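PDB 5A62: putative alpha/beta hydrolase fold protein from Candidatus Nitrososphaera gargensis, which probably acts as a carboxylesterase of the alpha/beta hydrolase fold, cleaving carboxylic ester bonds. Local coordinates for residues Ile38-Ile43 and Ile252-Glu257. Residues are numbered along the deposited sequence; the frame is centred on the assembly and turned at random.
Sequences IWDYEI and IEKPKE
Ile38 and Ile252 bring the backbones of the two segments closest, 6.8 Å from CA to CA, and from there the chains diverge to 8.5 Å between the CA atoms of Tyr41 and Lys254. In this alpha/beta hydrolase fold the contact ties the start of helix 40-48, which follows strand 25-29, to the junction between helix 250-253 and the C-terminal helix 256-272. Lys254, the first residue past helix 250-253, takes a positive phi (54°) and sends its side chain across to Ile38-Ile43. The chain runs extended as far as CE, CD passing 3.8 Å from Tyr41 CB, and only the last torsion (chi4 -58°) bends, turning the ammonium group between the carboxylate of Glu42 and the carbonyl of Ile38. Glu42 receives it in a bidentate salt bridge through the syn lone pairs of both oxygens, OE1 at 2.9 Å and OE2 at 3.0 Å from NZ. Val251 O also accepts a hydrogen bond from this nitrogen, and Tyr259 OH bonds to Glu42 OE2, which helps fix the carboxylate. Beside this polar cluster the two isoleucines cross at about a right angle, Ile252 CD1 resting 3.8 Å from Ile38 CG1. On the backbone side of Ile38, Lys254 NZ meets Ile38 O at 2.8 Å, almost in line with the carbonyl bond (C=O...N 166°).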
loop_
_atom_site.group_PDB
_atom_site.type_symbol
_atom_site.label_atom_id
_atom_site.label_comp_id
_atom_site.label_asym_id
_atom_site.label_seq_id
_atom_site.Cartn_x
_atom_site.Cartn_y
_atom_site.Cartn_z
ATOM N N ILE A 38 -10.054 21.503 8.996
ATOM C CA ILE A 38 -11.213 21.340 8.133
ATOM C C ILE A 38 -12.478 21.305 8.950
ATOM O O ILE A 38 -13.544 21.462 8.383
ATOM C CB ILE A 38 -11.057 20.062 7.266
ATOM C CG1 ILE A 38 -11.707 20.242 5.890
ATOM C CG2 ILE A 38 -11.566 18.811 7.950
ATOM C CD1 ILE A 38 -11.509 19.064 4.948
ATOM N N TRP A 39 -12.381 21.106 10.273
ATOM C CA TRP A 39 -13.524 20.839 11.171
ATOM C C TRP A 39 -13.882 22.030 12.036
ATOM O O TRP A 39 -14.681 21.926 12.987
ATOM C CB TRP A 39 -13.259 19.613 12.054
ATOM C CG TRP A 39 -13.140 18.295 11.389
ATOM C CD1 TRP A 39 -12.105 17.346 11.533
ATOM C CD2 TRP A 39 -14.141 17.619 10.601
ATOM N NE1 TRP A 39 -12.393 16.247 10.809
ATOM C CE2 TRP A 39 -13.641 16.341 10.279
ATOM C CE3 TRP A 39 -15.406 17.954 10.147
ATOM C CZ2 TRP A 39 -14.338 15.456 9.536
ATOM C CZ3 TRP A 39 -16.107 17.065 9.434
ATOM C CH2 TRP A 39 -15.551 15.800 9.091
ATOM N N ASP A 40 -13.359 23.204 11.742
ATOM C CA ASP A 40 -13.552 24.333 12.643
ATOM C C ASP A 40 -15.008 24.605 12.976
ATOM O O ASP A 40 -15.417 24.701 14.143
ATOM C CB ASP A 40 -12.839 25.598 12.075
ATOM C CG ASP A 40 -13.243 26.012 10.575
ATOM O OD1 ASP A 40 -14.030 25.342 9.836
ATOM O OD2 ASP A 40 -12.730 27.092 10.134
ATOM N N TYR A 41 -15.802 24.725 11.929
ATOM C CA TYR A 41 -17.193 24.980 12.077
ATOM C C TYR A 41 -17.898 23.879 12.834
ATOM O O TYR A 41 -18.715 24.118 13.727
ATOM C CB TYR A 41 -17.874 25.161 10.728
ATOM C CG TYR A 41 -19.376 25.342 10.786
ATOM C CD1 TYR A 41 -19.919 26.518 11.266
ATOM C CD2 TYR A 41 -20.229 24.307 10.452
ATOM C CE1 TYR A 41 -21.295 26.678 11.367
ATOM C CE2 TYR A 41 -21.596 24.465 10.536
ATOM C CZ TYR A 41 -22.116 25.673 10.960
ATOM O OH TYR A 41 -23.500 25.789 11.062
ATOM N N GLU A 42 -17.608 22.655 12.473
ATOM C CA GLU A 42 -18.276 21.534 13.063
ATOM C C GLU A 42 -17.951 21.409 14.554
ATOM O O GLU A 42 -18.834 21.026 15.320
ATOM C CB GLU A 42 -17.853 20.199 12.371
ATOM C CG GLU A 42 -18.381 20.051 10.982
ATOM C CD GLU A 42 -17.652 20.805 9.940
ATOM O OE1 GLU A 42 -16.634 21.493 10.155
ATOM O OE2 GLU A 42 -18.107 20.687 8.762
ATOM N N ILE A 43 -16.719 21.670 14.974
ATOM C CA ILE A 43 -16.375 21.590 16.389
ATOM C C ILE A 43 -17.244 22.601 17.155
ATOM O O ILE A 43 -17.873 22.206 18.150
ATOM C CB ILE A 43 -14.888 21.817 16.595
ATOM C CG1 ILE A 43 -14.093 20.626 16.049
ATOM C CG2 ILE A 43 -14.597 22.063 18.065
ATOM C CD1 ILE A 43 -12.607 20.840 15.884
ATOM N N ILE A 252 -15.376 21.250 2.741
ATOM C CA ILE A 252 -14.821 22.580 2.500
ATOM C C ILE A 252 -15.973 23.557 2.238
ATOM O O ILE A 252 -15.921 24.674 2.765
ATOM C CB ILE A 252 -13.899 22.554 1.270
ATOM C CG1 ILE A 252 -12.685 21.692 1.560
ATOM C CG2 ILE A 252 -13.508 23.955 0.786
ATOM C CD1 ILE A 252 -11.793 22.165 2.639
ATOM N N GLU A 253 -16.962 23.161 1.431
ATOM C CA GLU A 253 -18.048 24.073 1.074
ATOM C C GLU A 253 -19.049 24.288 2.200
ATOM O O GLU A 253 -19.669 25.342 2.269
ATOM C CB GLU A 253 -18.762 23.561 -0.127
ATOM C CG GLU A 253 -17.836 23.638 -1.334
ATOM C CD GLU A 253 -18.581 23.591 -2.660
ATOM O OE1 GLU A 253 -19.812 23.316 -2.661
ATOM O OE2 GLU A 253 -17.965 23.828 -3.711
ATOM N N LYS A 254 -19.245 23.278 3.042
ATOM C CA LYS A 254 -20.115 23.355 4.222
ATOM C C LYS A 254 -21.524 23.819 3.877
ATOM O O LYS A 254 -22.020 24.784 4.459
ATOM C CB LYS A 254 -19.480 24.224 5.340
ATOM C CG LYS A 254 -18.084 23.741 5.728
ATOM C CD LYS A 254 -17.587 24.267 7.063
ATOM C CE LYS A 254 -16.163 23.810 7.427
ATOM N NZ LYS A 254 -16.011 22.381 7.474
ATOM N N PRO A 255 -22.210 23.102 3.012
ATOM C CA PRO A 255 -23.594 23.504 2.749
ATOM C C PRO A 255 -24.475 23.297 3.915
ATOM O O PRO A 255 -24.411 22.297 4.626
ATOM C CB PRO A 255 -23.980 22.615 1.579
ATOM C CG PRO A 255 -23.140 21.407 1.753
ATOM C CD PRO A 255 -21.823 21.920 2.241
ATOM N N LYS A 256 -25.417 24.222 4.118
ATOM C CA LYS A 256 -26.277 24.144 5.286
ATOM C C LYS A 256 -27.061 22.839 5.427
ATOM O O LYS A 256 -27.218 22.281 6.508
ATOM C CB LYS A 256 -27.299 25.302 5.254
ATOM C CG LYS A 256 -28.254 25.265 6.441
ATOM C CD LYS A 256 -29.286 26.388 6.387
ATOM C CE LYS A 256 -29.816 26.720 7.778
ATOM N NZ LYS A 256 -30.732 25.673 8.307
ATOM N N GLU A 257 -27.498 22.281 4.294
ATOM C CA GLU A 257 -28.269 21.070 4.339
ATOM C C GLU A 257 -27.482 19.918 4.991
ATOM O O GLU A 257 -28.033 19.071 5.635
ATOM C CB GLU A 257 -28.730 20.614 2.951
ATOM C CG GLU A 257 -29.748 19.519 3.014
ATOM C CD GLU A 257 -30.202 18.993 1.666
ATOM O OE1 GLU A 257 -29.562 19.321 0.655
ATOM O OE2 GLU A 257 -31.178 18.187 1.716
#